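PDB 2O5A: ribosomal silencing factor RsfS, which probably silences ribosomes by binding protein uL14 of the large subunit, which blocks intersubunit bridge B8, prevents the subunits from joining and represses translation. Local coordinates for residues A[5-10]-A[36-41]; A[53-58]-A[78-83]. One frame throughout, in Å; residues are numbered along the deposited sequence.

Interaction 1 of 2, residues A[5-10]-A[36-41]; sequences ELLQLA and FFLICH
Leu7 sets one methyl, CD2, squarely over a face of the Phe36 ring. The methyl carbon is 3.6 Å from the ring centroid and only 9° off the ring normal, a CH-pi contact in which CD2 has all six ring carbons at similar range. Leu7 reaches the ring because its chi1 of -170° carries CG away from the backbone N and out to the strand. The other methyl, Leu7 CD1, lies beside Phe36 CB at 4.0 Å and more loosely against Leu38 CD1, at 4.3 Å. One helical turn on, the packing closes again: Leu38 CD2 meets Ala10 CB at 3.6 Å, the small alanine letting the leucine branch come near the helix backbone. An alanine in place of Phe36 would remove the ring face and would probably leave Leu7 CD2 without its apolar cover, opening a gap at this end of the strand.

All four touching residues are buried, and no hydrogen bond joins the segments. The contrast is with Glu5 and Gln8 on the outer side of the helix, exposed and poorly ordered.

The segments run nearly parallel, their axes 9.8 Å apart at closest approach and 11° from alignment, as expected for a helix layered on a beta-sheet. Within that sheet strand 36-42 lies between antiparallel strand 22-26 and parallel strand 85-91; Leu38 also packs on Val22, and Phe36 on Val85, while helix 45-61 lies beside helix 4-16 on the same face, its Leu55 reaching Ala10.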
loop_
_atom_site.group_PDB
_atom_site.type_symbol
_atom_site.label_atom_id
_atom_site.label_comp_id
_atom_site.label_asym_id
_atom_site.label_seq_id
_atom_site.Cartn_x
_atom_site.Cartn_y
_atom_site.Cartn_z
ATOM N N GLU A 5 -4.163 -4.346 22.926
ATOM C CA GLU A 5 -3.844 -3.275 23.864
ATOM C C GLU A 5 -3.408 -2.003 23.149
ATOM O O GLU A 5 -3.841 -0.908 23.505
ATOM C CB GLU A 5 -2.755 -3.726 24.841
ATOM C CG GLU A 5 -3.243 -4.727 25.874
ATOM C CD GLU A 5 -2.883 -6.156 25.523
ATOM O OE1 GLU A 5 -3.288 -7.070 26.272
ATOM O OE2 GLU A 5 -2.195 -6.367 24.503
ATOM N N LEU A 6 -2.549 -2.145 22.145
ATOM C CA LEU A 6 -2.083 -0.990 21.387
ATOM C C LEU A 6 -3.195 -0.617 20.413
ATOM O O LEU A 6 -3.520 0.558 20.236
ATOM C CB LEU A 6 -0.817 -1.336 20.600
ATOM C CG LEU A 6 0.382 -0.383 20.685
ATOM C CD1 LEU A 6 1.156 -0.448 19.374
ATOM C CD2 LEU A 6 -0.082 1.043 20.940
ATOM N N LEU A 7 -3.776 -1.639 19.792
ATOM C CA LEU A 7 -4.850 -1.461 18.824
ATOM C C LEU A 7 -6.042 -0.716 19.417
ATOM O O LEU A 7 -6.561 0.214 18.801
ATOM C CB LEU A 7 -5.294 -2.823 18.286
ATOM C CG LEU A 7 -6.255 -2.829 17.096
ATOM C CD1 LEU A 7 -5.690 -1.986 15.963
ATOM C CD2 LEU A 7 -6.476 -4.262 16.636
ATOM N N GLN A 8 -6.483 -1.126 20.604
ATOM C CA GLN A 8 -7.607 -0.455 21.253
ATOM C C GLN A 8 -7.183 0.951 21.637
ATOM O O GLN A 8 -8.001 1.867 21.702
ATOM C CB GLN A 8 -8.048 -1.194 22.519
ATOM C CG GLN A 8 -9.151 -2.213 22.316
ATOM C CD GLN A 8 -9.964 -2.428 23.578
ATOM O OE1 GLN A 8 -9.416 -2.708 24.644
ATOM N NE2 GLN A 8 -11.281 -2.294 23.464
ATOM N N LEU A 9 -5.890 1.106 21.899
ATOM C CA LEU A 9 -5.329 2.393 22.279
ATOM C C LEU A 9 -5.413 3.331 21.081
ATOM O O LEU A 9 -5.754 4.507 21.218
ATOM C CB LEU A 9 -3.869 2.217 22.709
ATOM C CG LEU A 9 -3.206 3.362 23.476
ATOM C CD1 LEU A 9 -3.989 3.654 24.746
ATOM C CD2 LEU A 9 -1.778 2.977 23.819
ATOM N N ALA A 10 -5.110 2.794 19.903
ATOM C CA ALA A 10 -5.146 3.566 18.668
ATOM C C ALA A 10 -6.581 3.814 18.210
ATOM O O ALA A 10 -6.907 4.898 17.725
ATOM C CB ALA A 10 -4.364 2.838 17.580
ATOM N N PHE A 36 -1.049 -5.418 13.191
ATOM C CA PHE A 36 -2.290 -4.717 12.887
ATOM C C PHE A 36 -2.049 -3.415 12.128
ATOM O O PHE A 36 -1.074 -2.701 12.373
ATOM C CB PHE A 36 -3.062 -4.398 14.171
ATOM C CG PHE A 36 -3.583 -5.607 14.902
ATOM C CD1 PHE A 36 -4.470 -6.485 14.285
ATOM C CD2 PHE A 36 -3.212 -5.850 16.220
ATOM C CE1 PHE A 36 -4.987 -7.582 14.977
ATOM C CE2 PHE A 36 -3.723 -6.942 16.920
ATOM C CZ PHE A 36 -4.610 -7.811 16.296
ATOM N N PHE A 37 -2.956 -3.123 11.204
ATOM C CA PHE A 37 -2.924 -1.909 10.396
ATOM C C PHE A 37 -4.288 -1.268 10.610
ATOM O O PHE A 37 -5.312 -1.852 10.253
ATOM C CB PHE A 37 -2.739 -2.249 8.914
ATOM C CG PHE A 37 -1.298 -2.313 8.460
ATOM C CD1 PHE A 37 -0.247 -2.393 9.376
ATOM C CD2 PHE A 37 -0.999 -2.302 7.103
ATOM C CE1 PHE A 37 1.080 -2.468 8.934
ATOM C CE2 PHE A 37 0.317 -2.376 6.654
ATOM C CZ PHE A 37 1.359 -2.456 7.569
ATOM N N LEU A 38 -4.309 -0.078 11.204
ATOM C CA LEU A 38 -5.571 0.608 11.471
ATOM C C LEU A 38 -5.839 1.697 10.434
ATOM O O LEU A 38 -5.031 2.611 10.261
ATOM C CB LEU A 38 -5.544 1.218 12.876
ATOM C CG LEU A 38 -6.825 1.872 13.411
ATOM C CD1 LEU A 38 -7.925 0.828 13.558
ATOM C CD2 LEU A 38 -6.534 2.525 14.754
ATOM N N ILE A 39 -6.981 1.592 9.755
ATOM C CA ILE A 39 -7.372 2.549 8.728
ATOM C C ILE A 39 -8.613 3.363 9.066
ATOM O O ILE A 39 -9.552 2.880 9.704
ATOM C CB ILE A 39 -7.584 1.842 7.390
ATOM C CG1 ILE A 39 -6.456 0.820 7.227
ATOM C CG2 ILE A 39 -7.663 2.864 6.253
ATOM C CD1 ILE A 39 -6.477 0.013 6.001
ATOM N N CYS A 40 -8.589 4.612 8.629
ATOM C CA CYS A 40 -9.681 5.539 8.852
ATOM C C CYS A 40 -9.422 6.768 8.005
ATOM O O CYS A 40 -8.400 6.856 7.320
ATOM C CB CYS A 40 -9.754 5.921 10.327
ATOM S SG CYS A 40 -8.282 6.771 10.940
ATOM N N HIS A 41 -10.344 7.719 8.049
ATOM C CA HIS A 41 -10.176 8.922 7.259
ATOM C C HIS A 41 -10.834 10.142 7.878
ATOM O O HIS A 41 -11.700 10.031 8.748
ATOM C CB HIS A 41 -10.733 8.700 5.851
ATOM C CG HIS A 41 -12.226 8.756 5.772
ATOM N ND1 HIS A 41 -12.949 9.880 6.111
ATOM C CD2 HIS A 41 -13.136 7.825 5.394
ATOM C CE1 HIS A 41 -14.234 9.640 5.940
ATOM N NE2 HIS A 41 -14.377 8.404 5.507
#

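Interaction 2 of 2, residues A[53-58]-A[78-83]; sequences HELKKV and VLIDLG
Leu55 of helix 45-61 reaches to Ile80 and to Leu82 just past the end of strand 77-81, a helix-on-sheet contact in the alpha/beta core of this RsfS family protein. From the helix backbone, Leu55 CB points toward the strand but is too far back to touch it, and CG serves as the fork from which the two methyls part. CD1 takes the strand side, lying 4.3 Å from Ile80 CB, a loose approach to the branch point of the isoleucine. CD2 goes to the chain beyond the strand and meets Leu82 CD1 more closely, at 3.6 Å. That methyl is brought forward because Leu82 CG stands anti to its carbonyl carbon (chi1 -59°), and the two leucines meet obliquely, methyl against methyl. Leu55 thus spans two successive inward-facing residues of 78-83, with Asp81 between them turned to the other side.

The three touching residues are buried and the contact is wholly apolar. Leu55 also rests on Val87 of the adjacent strand 85-91, while Leu82 packs on Ala59 of helix 45-61 and on Leu6 of helix 4-16.

Behind this apolar layer, Asp81 shapes the exit from the strand. Its OD2 forms a salt bridge with Arg68 NE, and its other oxygen closes an Asx turn: Gly83 N donates to Asp81 OD1 over 3.0 Å with an N-H...O angle of 155°.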
loop_
_atom_site.group_PDB
_atom_site.type_symbol
_atom_site.label_atom_id
_atom_site.label_comp_id
_atom_site.label_asym_id
_atom_site.label_seq_id
_atom_site.Cartn_x
_atom_site.Cartn_y
_atom_site.Cartn_z
ATOM N N HIS A 53 -2.775 13.757 15.280
ATOM C CA HIS A 53 -2.194 14.386 16.461
ATOM C C HIS A 53 -2.670 13.737 17.760
ATOM O O HIS A 53 -1.887 13.568 18.694
ATOM C CB HIS A 53 -2.518 15.883 16.471
ATOM C CG HIS A 53 -1.653 16.680 17.405
ATOM N ND1 HIS A 53 -2.023 16.969 18.698
ATOM C CD2 HIS A 53 -0.436 17.235 17.225
ATOM C CE1 HIS A 53 -1.068 17.670 19.280
ATOM N NE2 HIS A 53 -0.090 17.847 18.404
ATOM N N GLU A 54 -3.948 13.375 17.820
ATOM C CA GLU A 54 -4.494 12.737 19.015
ATOM C C GLU A 54 -3.803 11.394 19.209
ATOM O O GLU A 54 -3.600 10.944 20.338
ATOM C CB GLU A 54 -6.004 12.530 18.871
ATOM C CG GLU A 54 -6.676 11.846 20.062
ATOM C CD GLU A 54 -6.558 12.641 21.350
ATOM O OE1 GLU A 54 -6.627 13.885 21.292
ATOM O OE2 GLU A 54 -6.411 12.020 22.425
ATOM N N LEU A 55 -3.444 10.758 18.098
ATOM C CA LEU A 55 -2.761 9.474 18.142
ATOM C C LEU A 55 -1.353 9.701 18.679
ATOM O O LEU A 55 -0.844 8.910 19.474
ATOM C CB LEU A 55 -2.695 8.857 16.742
ATOM C CG LEU A 55 -3.250 7.435 16.605
ATOM C CD1 LEU A 55 -3.095 6.960 15.171
ATOM C CD2 LEU A 55 -2.522 6.503 17.560
ATOM N N LYS A 56 -0.732 10.792 18.240
ATOM C CA LYS A 56 0.610 11.140 18.686
ATOM C C LYS A 56 0.557 11.506 20.163
ATOM O O LYS A 56 1.367 11.041 20.965
ATOM C CB LYS A 56 1.148 12.325 17.882
ATOM C CG LYS A 56 2.487 12.840 18.379
ATOM C CD LYS A 56 3.018 13.970 17.514
ATOM C CE LYS A 56 4.454 14.299 17.889
ATOM N NZ LYS A 56 5.036 15.354 17.020
ATOM N N LYS A 57 -0.414 12.345 20.513
ATOM C CA LYS A 57 -0.600 12.788 21.886
ATOM C C LYS A 57 -0.793 11.591 22.816
ATOM O O LYS A 57 -0.143 11.493 23.856
ATOM C CB LYS A 57 -1.812 13.721 21.961
ATOM C CG LYS A 57 -2.029 14.374 23.315
ATOM C CD LYS A 57 -3.022 15.523 23.207
ATOM C CE LYS A 57 -3.373 16.086 24.572
ATOM N NZ LYS A 57 -4.165 15.112 25.371
ATOM N N VAL A 58 -1.682 10.680 22.430
ATOM C CA VAL A 58 -1.957 9.487 23.228
ATOM C C VAL A 58 -0.754 8.546 23.294
ATOM O O VAL A 58 -0.515 7.904 24.319
ATOM C CB VAL A 58 -3.169 8.704 22.662
ATOM C CG1 VAL A 58 -3.156 7.267 23.167
ATOM C CG2 VAL A 58 -4.461 9.389 23.077
ATOM N N VAL A 78 -1.616 10.318 6.185
ATOM C CA VAL A 78 -0.698 10.334 7.314
ATOM C C VAL A 78 -0.479 8.922 7.840
ATOM O O VAL A 78 -1.435 8.205 8.138
ATOM C CB VAL A 78 -1.243 11.209 8.459
ATOM C CG1 VAL A 78 -0.220 11.302 9.577
ATOM C CG2 VAL A 78 -1.585 12.591 7.937
ATOM N N LEU A 79 0.784 8.530 7.950
ATOM C CA LEU A 79 1.135 7.208 8.445
ATOM C C LEU A 79 1.818 7.350 9.798
ATOM O O LEU A 79 2.835 8.031 9.921
ATOM C CB LEU A 79 2.064 6.500 7.449
ATOM C CG LEU A 79 2.462 5.044 7.720
ATOM C CD1 LEU A 79 2.983 4.416 6.438
ATOM C CD2 LEU A 79 3.510 4.975 8.821
ATOM N N ILE A 80 1.241 6.718 10.814
ATOM C CA ILE A 80 1.793 6.765 12.160
ATOM C C ILE A 80 2.217 5.360 12.555
ATOM O O ILE A 80 1.375 4.509 12.842
ATOM C CB ILE A 80 0.747 7.267 13.175
ATOM C CG1 ILE A 80 0.180 8.609 12.717
ATOM C CG2 ILE A 80 1.384 7.417 14.550
ATOM C CD1 ILE A 80 -0.728 8.515 11.512
ATOM N N ASP A 81 3.521 5.117 12.560
ATOM C CA ASP A 81 4.050 3.807 12.913
ATOM C C ASP A 81 4.236 3.701 14.425
ATOM O O ASP A 81 5.116 4.344 14.998
ATOM C CB ASP A 81 5.392 3.576 12.221
ATOM C CG ASP A 81 5.764 2.109 12.140
ATOM O OD1 ASP A 81 5.304 1.331 13.004
ATOM O OD2 ASP A 81 6.524 1.737 11.222
ATOM N N LEU A 82 3.406 2.884 15.067
ATOM C CA LEU A 82 3.485 2.697 16.510
ATOM C C LEU A 82 4.131 1.359 16.857
ATOM O O LEU A 82 4.117 0.934 18.014
ATOM C CB LEU A 82 2.089 2.766 17.132
ATOM C CG LEU A 82 1.298 4.061 16.918
ATOM C CD1 LEU A 82 -0.097 3.903 17.508
ATOM C CD2 LEU A 82 2.022 5.232 17.566
ATOM N N GLY A 83 4.699 0.701 15.852
ATOM C CA GLY A 83 5.339 -0.580 16.074
ATOM C C GLY A 83 4.468 -1.748 15.657
ATOM O O GLY A 83 4.282 -2.003 14.465
#

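In the fold
From the N terminus, helix 4-16 leads into strands 22-26 and 36-42, and interaction 1 closes the first loop by bringing 5-10 onto 36-41. The chain then passes into helix 45-61, goes through strand 68-70 and enters strand 77-81, where interaction 2 closes a second loop between 53-58 and 78-83. The loops follow in series, neither nesting nor crossing. The contact centres are about 10 Å apart, and both helices lie on the same mixed sheet: interaction 1 ties helix 4-16 to strand 36-42, and interaction 2 ties helix 45-61 to strand 77-81 and the residue after it, on either side of strand 85-91. Leu9 CG lies 3.9 Å from Val58 CG1, joining the two helices.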